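Local atomic coordinates of heterokaryon incompatibility protein s (Podospora anserina, PDB entry 2WVQ), a protein that forms the [het-s] prion and, on meeting het-S from incompatible cells, triggers the lethal reaction that prevents viable heterokaryons, here represented by its globular N-terminal domain. Residues A[45-48]-A[49-52]; A[57-60]-A[61-65]; A[125-128]-A[129-133]; A[134-137]-A[138-142]; A[184-187]-A[188-191]. The protein carries 2 engineered substitutions. All blocks are in the same frame, centred on the assembly; numbering follows the deposited sequence. Where two conformers were deposited one is given.

Contact 1: A[45-48]-A[49-52]; sequences CQLR and LDIA
Gln-46 reaches forward along the buried helix 42-62 to Asp-50, one turn on, and gives its carboxylate an amide hydrogen. The glutamine leaves the backbone with CG anti to N and then bends at chi2 (62°), which swings the amide along the helix. Gln-46 NE2 lies 2.7 Å from Asp-50 OD2. The bond is far from straight (139° at the hydrogen) and comes down from above the carboxylate plane, although OD2 stays close to the plane of the amide. Asp-50 meets it by leaning back: its CG stands beside its own backbone N, opposite the carbonyl carbon, so the carboxylate hangs over the preceding turn. That brings Asp-50 CG to 3.2 Å from Gln-46 O, the carbonyl that also accepts Asp-50 N at 3.0 Å. Ile-51, the next residue, lays CG1 3.3 Å from Leu-47 O, while Leu-47 CD2 comes within 4.0 Å of Asp-50 OD1. The guanidinium of Arg-48 is held by Gly-209 O, through NH1. Leu-49 packs on Leu-160 and Val-32. His-130 ND1 bonds to Asp-50 OD1, and Asn-134 ND2 makes a weak bond to OD2. A buried carboxylate collecting donors from its own helix and from helix 124-140 would probably favour its ionised form, and the carboxylate may in turn favour a protonated His-130.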
loop_
_atom_site.group_PDB
_atom_site.type_symbol
_atom_site.label_atom_id
_atom_site.label_comp_id
_atom_site.label_asym_id
_atom_site.label_seq_id
_atom_site.Cartn_x
_atom_site.Cartn_y
_atom_site.Cartn_z
ATOM N N CYS A 45 -19.194 5.955 -1.773
ATOM C CA CYS A 45 -17.900 5.469 -1.275
ATOM C C CYS A 45 -18.046 4.504 -0.073
ATOM O O CYS A 45 -17.291 3.533 0.055
ATOM C CB CYS A 45 -16.991 6.658 -0.928
ATOM S SG CYS A 45 -16.372 7.471 -2.429
ATOM N N GLN A 46 -18.994 4.800 0.815
ATOM C CA GLN A 46 -19.306 3.916 1.935
ATOM C C GLN A 46 -19.842 2.565 1.429
ATOM O O GLN A 46 -19.343 1.531 1.866
ATOM C CB GLN A 46 -20.290 4.566 2.910
ATOM C CG GLN A 46 -20.692 3.675 4.104
ATOM C CD GLN A 46 -19.516 3.313 4.985
ATOM O OE1 GLN A 46 -18.928 4.181 5.619
ATOM N NE2 GLN A 46 -19.154 2.022 5.018
ATOM N N LEU A 47 -20.781 2.581 0.483
ATOM C CA LEU A 47 -21.271 1.329 -0.134
ATOM C C LEU A 47 -20.158 0.512 -0.836
ATOM O O LEU A 47 -20.199 -0.717 -0.795
ATOM C CB LEU A 47 -22.480 1.575 -1.059
ATOM C CG LEU A 47 -23.783 2.067 -0.382
ATOM C CD1 LEU A 47 -24.814 2.528 -1.371
ATOM C CD2 LEU A 47 -24.389 1.037 0.570
ATOM N N ARG A 48 -19.198 1.185 -1.497
ATOM C CA ARG A 48 -18.038 0.526 -2.127
ATOM C C ARG A 48 -17.186 -0.225 -1.083
ATOM O O ARG A 48 -16.760 -1.369 -1.324
ATOM C CB ARG A 48 -17.123 1.523 -2.862
ATOM C CG ARG A 48 -17.728 2.391 -3.905
ATOM C CD ARG A 48 -17.653 1.776 -5.297
ATOM N NE ARG A 48 -16.284 1.599 -5.792
ATOM C CZ ARG A 48 -15.982 0.986 -6.942
ATOM N NH1 ARG A 48 -16.957 0.489 -7.708
ATOM N NH2 ARG A 48 -14.713 0.867 -7.331
ATOM N N LEU A 49 -16.949 0.413 0.065
ATOM C CA LEU A 49 -16.324 -0.229 1.233
ATOM C C LEU A 49 -17.118 -1.443 1.808
ATOM O O LEU A 49 -16.526 -2.493 2.123
ATOM C CB LEU A 49 -16.095 0.806 2.337
ATOM C CG LEU A 49 -14.748 1.229 2.952
ATOM C CD1 LEU A 49 -13.443 1.009 2.119
ATOM C CD2 LEU A 49 -14.844 2.662 3.468
ATOM N N ASP A 50 -18.434 -1.290 1.959
ATOM C CA ASP A 50 -19.295 -2.373 2.477
ATOM C C ASP A 50 -19.280 -3.572 1.524
ATOM O O ASP A 50 -19.340 -4.715 1.968
ATOM C CB ASP A 50 -20.755 -1.914 2.677
ATOM C CG ASP A 50 -20.907 -0.697 3.636
ATOM O OD1 ASP A 50 -21.938 -0.002 3.505
ATOM O OD2 ASP A 50 -20.056 -0.441 4.529
ATOM N N ILE A 51 -19.244 -3.298 0.223
ATOM C CA ILE A 51 -19.162 -4.337 -0.805
ATOM C C ILE A 51 -17.835 -5.083 -0.805
ATOM O O ILE A 51 -17.842 -6.318 -0.952
ATOM C CB ILE A 51 -19.545 -3.818 -2.206
ATOM C CG1 ILE A 51 -21.043 -3.522 -2.253
ATOM C CG2 ILE A 51 -19.187 -4.820 -3.305
ATOM C CD1 ILE A 51 -21.398 -2.591 -3.383
ATOM N N ALA A 52 -16.717 -4.372 -0.638
ATOM C CA ALA A 52 -15.399 -5.026 -0.512
ATOM C C ALA A 52 -15.363 -5.923 0.723
ATOM O O ALA A 52 -14.792 -7.050 0.690
ATOM C CB ALA A 52 -14.250 -4.000 -0.466
#

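Contact 2: A[57-60]-A[61-65]; sequences SRWG and EAVKI
Trp-59 turns one face of its indole to Val-63, one turn further on. Val-63 CG1 sits 4.0 Å from the centroid of the six-membered ring and only 11° off the ring normal, a CH-pi contact over the face. The other branch, CG2, lies toward the NE1 side, 3.9 Å from Trp-59 CZ2. Ile-65 comes in at about a right angle to the tryptophan, with CD1 3.9 Å from Trp-59 CZ3. The indole gets there because CG is anti to the backbone N (chi1 179°), from where the ring runs out alongside the residues that follow. Beyond the segments the ring of Phe-22 meets it at an inclined angle, and NE1 makes a weak bond to Leu-174 O. After the helix the chain folds back over Gly-60. Ile-65 CG2 lies 3.5 Å from Gly-60 CA, against a bare backbone, and 3.1 Å from Gly-60 O. That carbonyl also takes the Ile-65 N-H at 2.9 Å in an almost straight bond (176°), while Lys-64 N returns only weakly to Glu-61 O. On another flank, Arg-58 carries its guanidinium away to a salt bridge with Asp-212. Positive phi at Lys-64, the two bonds back into the last turn and the apolar Ile-65 folding over Gly-60 are those of a Schellman motif, closing the C-terminal end of helix 42-62.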
loop_
_atom_site.group_PDB
_atom_site.type_symbol
_atom_site.label_atom_id
_atom_site.label_comp_id
_atom_site.label_asym_id
_atom_site.label_seq_id
_atom_site.Cartn_x
_atom_site.Cartn_y
_atom_site.Cartn_z
ATOM N N SER A 57 -15.729 -11.321 3.072
ATOM C CA SER A 57 -16.418 -12.297 3.899
ATOM C C SER A 57 -17.054 -13.476 3.109
ATOM O O SER A 57 -17.066 -14.580 3.630
ATOM C CB SER A 57 -17.370 -11.652 4.888
ATOM O OG SER A 57 -18.649 -11.500 4.366
ATOM N N ARG A 58 -17.562 -13.237 1.894
ATOM C CA ARG A 58 -18.048 -14.293 1.028
ATOM C C ARG A 58 -17.013 -15.373 0.825
ATOM O O ARG A 58 -17.365 -16.546 0.841
ATOM C CB ARG A 58 -18.594 -13.807 -0.318
ATOM C CG ARG A 58 -19.521 -14.851 -1.084
ATOM C CD ARG A 58 -19.909 -14.323 -2.462
ATOM N NE ARG A 58 -20.491 -12.981 -2.328
ATOM C CZ ARG A 58 -20.071 -11.855 -2.923
ATOM N NH1 ARG A 58 -19.054 -11.860 -3.762
ATOM N NH2 ARG A 58 -20.712 -10.712 -2.683
ATOM N N TRP A 59 -15.751 -14.970 0.632
ATOM C CA TRP A 59 -14.650 -15.891 0.502
ATOM C C TRP A 59 -14.471 -16.800 1.707
ATOM O O TRP A 59 -14.261 -18.017 1.538
ATOM C CB TRP A 59 -13.321 -15.179 0.201
ATOM C CG TRP A 59 -12.204 -16.162 0.087
ATOM C CD1 TRP A 59 -11.846 -16.855 -1.020
ATOM C CD2 TRP A 59 -11.312 -16.570 1.127
ATOM N NE1 TRP A 59 -10.794 -17.689 -0.736
ATOM C CE2 TRP A 59 -10.445 -17.528 0.576
ATOM C CE3 TRP A 59 -11.165 -16.213 2.479
ATOM C CZ2 TRP A 59 -9.418 -18.129 1.311
ATOM C CZ3 TRP A 59 -10.135 -16.804 3.211
ATOM C CH2 TRP A 59 -9.283 -17.765 2.628
ATOM N N GLY A 60 -14.495 -16.225 2.905
ATOM C CA GLY A 60 -14.359 -17.039 4.111
ATOM C C GLY A 60 -15.478 -18.052 4.227
ATOM O O GLY A 60 -15.252 -19.196 4.677
ATOM N N GLU A 61 -16.684 -17.659 3.806
ATOM C CA GLU A 61 -17.833 -18.581 3.818
ATOM C C GLU A 61 -17.684 -19.697 2.789
ATOM O O GLU A 61 -18.039 -20.866 3.074
ATOM C CB GLU A 61 -19.144 -17.803 3.558
ATOM C CG GLU A 61 -20.447 -18.617 3.648
ATOM C CD GLU A 61 -20.834 -19.006 5.070
ATOM O OE1 GLU A 61 -20.124 -18.634 6.025
ATOM O OE2 GLU A 61 -21.870 -19.684 5.243
ATOM N N ALA A 62 -17.190 -19.337 1.597
ATOM C CA ALA A 62 -17.029 -20.260 0.473
ATOM C C ALA A 62 -16.043 -21.397 0.791
ATOM O O ALA A 62 -16.239 -22.575 0.428
ATOM C CB ALA A 62 -16.545 -19.501 -0.735
ATOM N N VAL A 63 -14.966 -20.989 1.451
ATOM C CA VAL A 63 -13.876 -21.842 1.888
ATOM C C VAL A 63 -14.126 -22.529 3.260
ATOM O O VAL A 63 -13.328 -23.349 3.690
ATOM C CB VAL A 63 -12.649 -20.883 1.866
ATOM C CG1 VAL A 63 -12.156 -20.449 3.267
ATOM C CG2 VAL A 63 -11.668 -21.253 0.835
ATOM N N LYS A 64 -15.225 -22.185 3.950
ATOM C CA LYS A 64 -15.515 -22.724 5.293
ATOM C C LYS A 64 -14.353 -22.431 6.265
ATOM O O LYS A 64 -13.858 -23.317 6.988
ATOM C CB LYS A 64 -15.841 -24.237 5.226
ATOM C CG LYS A 64 -16.950 -24.543 4.248
ATOM C CD LYS A 64 -17.371 -26.029 4.258
ATOM C CE LYS A 64 -18.860 -26.190 3.857
ATOM N NZ LYS A 64 -19.143 -25.808 2.444
ATOM N N ILE A 65 -13.925 -21.172 6.260
ATOM C CA ILE A 65 -12.781 -20.692 7.016
ATOM C C ILE A 65 -12.801 -21.048 8.504
ATOM O O ILE A 65 -11.767 -21.365 9.094
ATOM C CB ILE A 65 -12.620 -19.088 6.811
ATOM C CG1 ILE A 65 -11.353 -18.550 7.499
ATOM C CG2 ILE A 65 -13.833 -18.360 7.329
ATOM C CD1 ILE A 65 -10.071 -18.633 6.682
#

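Contact 3: A[125-128]-A[129-133]; sequences IGRA and LHRRL
Arg-127 lays its aliphatic chain against the flat head of Arg-131. CD of Arg-127 stands over the centre of the Arg-131 guanidinium, 3.5 Å from its CZ, and CG of Arg-127 follows at 3.7 Å from Arg-131 NE. The two side chains run side by side and point the same way, yet the guanidinium planes are turned 55° apart. The touch is methylene against guanidinium, and Arg-127 NE stays 4.6 Å from Arg-131 NH2. Arg-131 extends straight from CG to NE, whereas Arg-127 bends at chi3 (-45°), carrying its own head off to one side. One residue on, Arg-132 CB rests 3.3 Å from Ala-128 O, the carbonyl that accepts Arg-132 N at 2.9 Å. These are i to i+4 neighbours in helix 124-140 of the mainly helical HeLo domain, and the bond from Arg-131 N to Arg-127 O, nearly straight at 171°, keeps the arginine pair in step.

Outside the pair, the loop before the helix holds both heads. Arg-131 NH2 forms a salt bridge with Asp-119 OD2 and Arg-127 NE bonds to the backbone oxygen of Asp-119, so Asp-119 helps place both heads, its carboxylate probably balancing the charge of Arg-131. Both arginines also touch a crystal neighbour, which may influence how they lie. Around the helix, Leu-129 packs on Leu-47 and Ile-203, while Ile-125 lies against helix 198-207 at Ala-199 and Ser-200.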
loop_
_atom_site.group_PDB
_atom_site.type_symbol
_atom_site.label_atom_id
_atom_site.label_comp_id
_atom_site.label_asym_id
_atom_site.label_seq_id
_atom_site.Cartn_x
_atom_site.Cartn_y
_atom_site.Cartn_z
ATOM N N ILE A 125 -32.523 4.994 1.019
ATOM C CA ILE A 125 -32.228 3.866 0.150
ATOM C C ILE A 125 -30.798 3.331 0.366
ATOM O O ILE A 125 -30.584 2.123 0.483
ATOM C CB ILE A 125 -32.455 4.254 -1.333
ATOM C CG1 ILE A 125 -32.535 3.011 -2.221
ATOM C CG2 ILE A 125 -31.410 5.291 -1.814
ATOM C CD1 ILE A 125 -32.750 3.344 -3.682
ATOM N N GLY A 126 -29.831 4.241 0.420
ATOM C CA GLY A 126 -28.443 3.887 0.672
ATOM C C GLY A 126 -28.226 3.459 2.094
ATOM O O GLY A 126 -27.449 2.529 2.352
ATOM N N ARG A 127 -28.903 4.110 3.033
ATOM C CA ARG A 127 -28.757 3.670 4.396
ATOM C C ARG A 127 -29.267 2.196 4.583
ATOM O O ARG A 127 -28.624 1.427 5.280
ATOM C CB ARG A 127 -29.352 4.671 5.375
ATOM C CG ARG A 127 -29.362 4.211 6.837
ATOM C CD ARG A 127 -30.262 5.060 7.741
ATOM N NE ARG A 127 -30.090 6.484 7.496
ATOM C CZ ARG A 127 -31.002 7.278 6.951
ATOM N NH1 ARG A 127 -32.191 6.815 6.604
ATOM N NH2 ARG A 127 -30.719 8.553 6.761
ATOM N N ALA A 128 -30.371 1.815 3.934
ATOM C CA ALA A 128 -30.886 0.430 3.993
ATOM C C ALA A 128 -29.907 -0.597 3.382
ATOM O O ALA A 128 -29.732 -1.698 3.923
ATOM C CB ALA A 128 -32.247 0.325 3.347
ATOM N N LEU A 129 -29.288 -0.229 2.250
ATOM C CA LEU A 129 -28.265 -1.050 1.613
ATOM C C LEU A 129 -27.053 -1.225 2.545
ATOM O O LEU A 129 -26.582 -2.348 2.744
ATOM C CB LEU A 129 -27.866 -0.487 0.246
ATOM C CG LEU A 129 -28.180 -1.263 -1.046
ATOM C CD1 LEU A 129 -29.261 -2.331 -0.862
ATOM C CD2 LEU A 129 -28.494 -0.360 -2.257
ATOM N N HIS A 130 -26.606 -0.124 3.148
ATOM C CA HIS A 130 -25.492 -0.120 4.096
ATOM C C HIS A 130 -25.777 -1.101 5.238
ATOM O O HIS A 130 -24.980 -2.008 5.500
ATOM C CB HIS A 130 -25.241 1.302 4.613
ATOM C CG HIS A 130 -24.220 1.385 5.709
ATOM N ND1 HIS A 130 -22.873 1.126 5.512
ATOM C CD2 HIS A 130 -24.357 1.696 7.018
ATOM C CE1 HIS A 130 -22.235 1.258 6.661
ATOM N NE2 HIS A 130 -23.115 1.600 7.591
ATOM N N ARG A 131 -26.943 -0.950 5.863
ATOM C CA ARG A 131 -27.345 -1.851 6.940
ATOM C C ARG A 131 -27.510 -3.316 6.518
ATOM O O ARG A 131 -27.056 -4.189 7.235
ATOM C CB ARG A 131 -28.542 -1.296 7.696
ATOM C CG ARG A 131 -28.133 -0.096 8.498
ATOM C CD ARG A 131 -29.277 0.835 8.774
ATOM N NE ARG A 131 -28.787 1.919 9.625
ATOM C CZ ARG A 131 -29.548 2.769 10.315
ATOM N NH1 ARG A 131 -30.873 2.704 10.261
ATOM N NH2 ARG A 131 -28.960 3.713 11.045
ATOM N N ARG A 132 -28.105 -3.562 5.347
ATOM C CA ARG A 132 -28.212 -4.914 4.764
ATOM C C ARG A 132 -26.835 -5.562 4.497
ATOM O O ARG A 132 -26.605 -6.716 4.849
ATOM C CB ARG A 132 -29.053 -4.873 3.473
ATOM C CG ARG A 132 -28.962 -6.132 2.601
ATOM C CD ARG A 132 -30.079 -6.193 1.561
ATOM N NE ARG A 132 -31.294 -6.780 2.123
ATOM C CZ ARG A 132 -32.361 -6.092 2.530
ATOM N NH1 ARG A 132 -32.392 -4.766 2.430
ATOM N NH2 ARG A 132 -33.408 -6.739 3.035
ATOM N N LEU A 133 -25.929 -4.818 3.863
ATOM C CA LEU A 133 -24.582 -5.313 3.570
ATOM C C LEU A 133 -23.773 -5.568 4.826
ATOM O O LEU A 133 -23.047 -6.572 4.926
ATOM C CB LEU A 133 -23.844 -4.349 2.632
ATOM C CG LEU A 133 -23.602 -4.461 1.125
ATOM C CD1 LEU A 133 -24.440 -5.424 0.319
ATOM C CD2 LEU A 133 -23.688 -3.051 0.528
#

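Contact 4: A[134-137]-A[138-142]; sequences NDLV and SRRQK
The last turns of helix 124-140 make a largely surface contact, in which Leu-136 meets Arg-140 and Asp-135 meets Ser-138 through water. Leu-136 and Arg-140 lie side by side and point the same way, with Leu-136 CD2 3.7 Å from Arg-140 NH1. The arginine has CG beside its backbone N (chi1 -73°) and an extended chain beyond, which lays it back along the leucine. One position on, the side chains of Val-137 and Gln-141 cross, with Val-137 CG2 3.8 Å from Gln-141 CG. On the outer face a water spans the turn: it donates to Asp-135 OD2 at 2.9 Å and lies 2.8 Å from Ser-138 OG. The backbone changes character here. Ser-138 N still bonds to Asn-134 O at 3.0 Å. Val-137 O, by contrast, receives Arg-140 N at 3.0 Å from 63° above its plane and Gln-141 N only weakly, a carbonyl gripped three and four residues on as the helix tightens and stops. The inner face is shared among three helices. Val-137 reaches Val-26 of helix 18-28, Leu-136 reaches Ala-54 of helix 42-62, and Arg-140 bonds to Ser-57 OG of that same helix as well as forming a salt bridge to Glu-191 of helix 181-191.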
loop_
_atom_site.group_PDB
_atom_site.type_symbol
_atom_site.label_atom_id
_atom_site.label_comp_id
_atom_site.label_asym_id
_atom_site.label_seq_id
_atom_site.Cartn_x
_atom_site.Cartn_y
_atom_site.Cartn_z
ATOM N N ASN A 134 -23.911 -4.698 5.813
ATOM C CA ASN A 134 -23.264 -4.936 7.095
ATOM C C ASN A 134 -23.856 -6.186 7.798
ATOM O O ASN A 134 -23.124 -7.011 8.320
ATOM C CB ASN A 134 -23.449 -3.743 8.030
ATOM C CG ASN A 134 -22.525 -2.554 7.711
ATOM O OD1 ASN A 134 -22.509 -1.614 8.478
ATOM N ND2 ASN A 134 -21.809 -2.577 6.586
ATOM N N ASP A 135 -25.172 -6.300 7.811
ATOM C CA ASP A 135 -25.858 -7.384 8.509
ATOM C C ASP A 135 -25.456 -8.742 7.972
ATOM O O ASP A 135 -25.237 -9.662 8.756
ATOM C CB ASP A 135 -27.380 -7.221 8.412
ATOM C CG ASP A 135 -27.927 -6.170 9.363
ATOM O OD1 ASP A 135 -29.132 -5.878 9.286
ATOM O OD2 ASP A 135 -27.171 -5.649 10.203
ATOM N N LEU A 136 -25.408 -8.856 6.648
ATOM C CA LEU A 136 -25.012 -10.055 5.918
ATOM C C LEU A 136 -23.626 -10.573 6.332
ATOM O O LEU A 136 -23.430 -11.779 6.511
ATOM C CB LEU A 136 -25.072 -9.714 4.429
ATOM C CG LEU A 136 -24.251 -10.086 3.194
ATOM C CD1 LEU A 136 -24.803 -9.255 2.079
ATOM C CD2 LEU A 136 -22.752 -9.953 3.241
ATOM N N VAL A 137 -22.661 -9.665 6.489
ATOM C CA VAL A 137 -21.384 -10.083 7.057
ATOM C C VAL A 137 -21.404 -10.394 8.521
ATOM O O VAL A 137 -20.749 -11.344 8.926
ATOM C CB VAL A 137 -20.125 -9.313 6.550
ATOM C CG1 VAL A 137 -20.423 -8.300 5.446
ATOM C CG2 VAL A 137 -19.126 -8.904 7.655
ATOM N N SER A 138 -22.199 -9.656 9.311
ATOM C CA SER A 138 -22.274 -9.911 10.761
ATOM C C SER A 138 -22.732 -11.328 11.007
ATOM O O SER A 138 -22.206 -11.987 11.872
ATOM C CB SER A 138 -23.211 -8.940 11.497
ATOM O OG SER A 138 -22.615 -7.647 11.581
ATOM N N ARG A 139 -23.678 -11.777 10.189
ATOM C CA ARG A 139 -24.277 -13.115 10.267
ATOM C C ARG A 139 -23.264 -14.228 10.038
ATOM O O ARG A 139 -23.417 -15.319 10.540
ATOM C CB ARG A 139 -25.378 -13.240 9.216
ATOM C CG ARG A 139 -26.674 -12.564 9.580
ATOM C CD ARG A 139 -27.790 -12.964 8.624
ATOM N NE ARG A 139 -28.926 -12.076 8.831
ATOM C CZ ARG A 139 -29.235 -11.056 8.037
ATOM N NH1 ARG A 139 -28.527 -10.810 6.937
ATOM N NH2 ARG A 139 -30.261 -10.286 8.346
ATOM N N ARG A 140 -22.230 -13.935 9.251
ATOM C CA ARG A 140 -21.245 -14.944 8.853
ATOM C C ARG A 140 -20.030 -15.021 9.744
ATOM O O ARG A 140 -19.337 -16.034 9.757
ATOM C CB ARG A 140 -20.730 -14.646 7.450
ATOM C CG ARG A 140 -21.676 -14.921 6.346
ATOM C CD ARG A 140 -20.993 -14.474 5.109
ATOM N NE ARG A 140 -21.785 -14.800 3.950
ATOM C CZ ARG A 140 -21.738 -14.156 2.795
ATOM N NH1 ARG A 140 -20.943 -13.087 2.631
ATOM N NH2 ARG A 140 -22.514 -14.566 1.821
ATOM N N GLN A 141 -19.739 -13.926 10.440
ATOM C CA GLN A 141 -18.483 -13.818 11.146
ATOM C C GLN A 141 -18.509 -14.620 12.435
ATOM O O GLN A 141 -19.566 -14.815 13.059
ATOM C CB GLN A 141 -18.056 -12.343 11.350
ATOM C CG GLN A 141 -17.714 -11.591 10.004
ATOM C CD GLN A 141 -16.794 -12.384 9.068
ATOM O OE1 GLN A 141 -15.597 -12.539 9.352
ATOM N NE2 GLN A 141 -17.344 -12.870 7.936
ATOM N N LYS A 142 -17.334 -15.142 12.771
ATOM C CA LYS A 142 -17.133 -15.870 13.991
ATOM C C LYS A 142 -17.385 -14.897 15.124
ATOM O O LYS A 142 -17.037 -13.707 15.023
ATOM C CB LYS A 142 -15.709 -16.403 14.080
ATOM C CG LYS A 142 -15.540 -17.475 15.151
ATOM C CD LYS A 142 -14.070 -17.592 15.562
ATOM C CE LYS A 142 -13.878 -18.658 16.643
ATOM N NZ LYS A 142 -12.516 -18.549 17.278
HETATM O O HOH W 1 -24.718 -5.816 11.761
#

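Contact 5: A[184-187]-A[188-191]; sequences CHKL and AEIE
Residues 184-191 form two turns of helix 181-191, with carbonyls bonded four residues forward in the regular way. Ala-188 N reaches Cys-184 O at 3.1 Å, and Ile-190 N reaches Lys-186 O at 2.9 Å in a fairly straight bond (165°). Between them Glu-189 N is shared: it bonds to His-185 O at 3.0 Å and, weakly, to Lys-186 O. Glu-191 N donates to Leu-187 O. Three side chains of the second turn fold back over the carbonyls that their own backbones grip. In Glu-189, Ile-190 and Glu-191 alike the first branch lies beside the backbone N and opposite the carbonyl carbon, chi1 between -63° and -77°, which directs it toward the previous turn. Glu-191 CG thus settles 3.0 Å from Leu-187 O, Ile-190 CG1 3.3 Å from Lys-186 O, and Glu-189 CG 3.4 Å from His-185 O. Side chain to side chain, the turns touch only loosely, as Leu-187 CD1 and Ile-190 CD1 are 4.5 Å apart. Lys-186 NZ and Glu-189 OE1 carry opposite charges but stay 5.0 Å apart, an electrostatic attraction at most on this exposed face. The extended Glu-191 stretches instead into the neighbouring helices, each oxygen paired with a different arginine, Arg-58 at OE1 and Arg-140 at OE2, while Ala-188 packs on Ala-214 and Cys-184 on Ala-62. With its carboxylate divided between two cations, Glu-191 is probably ionised, and a partner at each oxygen would hold the carboxylate's rotation.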
loop_
_atom_site.group_PDB
_atom_site.type_symbol
_atom_site.label_atom_id
_atom_site.label_comp_id
_atom_site.label_asym_id
_atom_site.label_seq_id
_atom_site.Cartn_x
_atom_site.Cartn_y
_atom_site.Cartn_z
ATOM N N CYS A 184 -19.184 -19.260 -4.853
ATOM C CA CYS A 184 -19.294 -17.802 -4.643
ATOM C C CYS A 184 -20.486 -17.181 -5.386
ATOM O O CYS A 184 -21.155 -16.278 -4.872
ATOM C CB CYS A 184 -17.993 -17.077 -4.990
ATOM S SG CYS A 184 -16.671 -17.399 -3.819
ATOM N N HIS A 185 -20.772 -17.687 -6.580
ATOM C CA HIS A 185 -21.949 -17.242 -7.320
ATOM C C HIS A 185 -23.250 -17.510 -6.561
ATOM O O HIS A 185 -24.057 -16.592 -6.413
ATOM C CB HIS A 185 -21.970 -17.827 -8.730
ATOM C CG HIS A 185 -21.001 -17.166 -9.667
ATOM N ND1 HIS A 185 -20.837 -15.796 -9.728
ATOM C CD2 HIS A 185 -20.161 -17.686 -10.595
ATOM C CE1 HIS A 185 -19.926 -15.503 -10.639
ATOM N NE2 HIS A 185 -19.498 -16.632 -11.176
ATOM N N LYS A 186 -23.442 -18.745 -6.074
ATOM C CA LYS A 186 -24.643 -19.107 -5.265
ATOM C C LYS A 186 -24.815 -18.213 -4.029
ATOM O O LYS A 186 -25.909 -17.749 -3.707
ATOM C CB LYS A 186 -24.644 -20.598 -4.867
ATOM C CG LYS A 186 -25.244 -21.497 -5.943
ATOM C CD LYS A 186 -25.500 -22.943 -5.458
ATOM C CE LYS A 186 -27.014 -23.258 -5.306
ATOM N NZ LYS A 186 -27.734 -22.213 -4.467
ATOM N N LEU A 187 -23.705 -17.971 -3.352
ATOM C CA LEU A 187 -23.678 -17.170 -2.159
ATOM C C LEU A 187 -24.124 -15.725 -2.403
ATOM O O LEU A 187 -24.904 -15.188 -1.616
ATOM C CB LEU A 187 -22.271 -17.233 -1.583
ATOM C CG LEU A 187 -21.957 -18.036 -0.310
ATOM C CD1 LEU A 187 -23.044 -18.961 0.286
ATOM C CD2 LEU A 187 -20.654 -18.723 -0.482
ATOM N N ALA A 188 -23.654 -15.129 -3.506
ATOM C CA ALA A 188 -24.023 -13.772 -3.930
ATOM C C ALA A 188 -25.495 -13.733 -4.354
ATOM O O ALA A 188 -26.151 -12.702 -4.243
ATOM C CB ALA A 188 -23.137 -13.324 -5.074
ATOM N N GLU A 189 -26.017 -14.870 -4.836
ATOM C CA GLU A 189 -27.429 -14.967 -5.232
ATOM C C GLU A 189 -28.304 -14.937 -3.974
ATOM O O GLU A 189 -29.300 -14.208 -3.918
ATOM C CB GLU A 189 -27.685 -16.229 -6.049
ATOM C CG GLU A 189 -27.205 -16.141 -7.505
ATOM C CD GLU A 189 -27.372 -17.452 -8.281
ATOM O OE1 GLU A 189 -27.957 -18.436 -7.744
ATOM O OE2 GLU A 189 -26.921 -17.497 -9.457
ATOM N N ILE A 190 -27.895 -15.710 -2.963
ATOM C CA ILE A 190 -28.538 -15.718 -1.644
ATOM C C ILE A 190 -28.479 -14.338 -0.926
ATOM O O ILE A 190 -29.436 -13.945 -0.248
ATOM C CB ILE A 190 -27.935 -16.843 -0.745
ATOM C CG1 ILE A 190 -28.226 -18.228 -1.338
ATOM C CG2 ILE A 190 -28.427 -16.713 0.707
ATOM C CD1 ILE A 190 -27.381 -19.363 -0.753
ATOM N N GLU A 191 -27.369 -13.612 -1.077
ATOM C CA GLU A 191 -27.218 -12.293 -0.443
ATOM C C GLU A 191 -28.252 -11.317 -0.976
ATOM O O GLU A 191 -28.789 -10.473 -0.245
ATOM C CB GLU A 191 -25.828 -11.721 -0.709
ATOM C CG GLU A 191 -24.711 -12.540 -0.124
ATOM C CD GLU A 191 -23.349 -12.031 -0.530
ATOM O OE1 GLU A 191 -23.261 -11.033 -1.284
ATOM O OE2 GLU A 191 -22.368 -12.634 -0.078
#

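In the fold
Along the chain the five contacts follow in series; each joins adjoining segments within a helix or at its end, so none closes a long loop and none nests or crosses. Contacts 1 and 2 lie on helix 42-62, their centres about 19 Å apart, the first deep in the chain and the second at the helix end. Contacts 3 and 4 adjoin on helix 124-140, which packs alongside helix 42-62 in the same general direction: contact 3 touches contact 1, and contact 4 touches contact 2 and, through Asn-134, contact 1. Contact 5, on helix 181-191, completes the group by touching contacts 2 and 4 through salt bridges, tying three helices of the globular domain together.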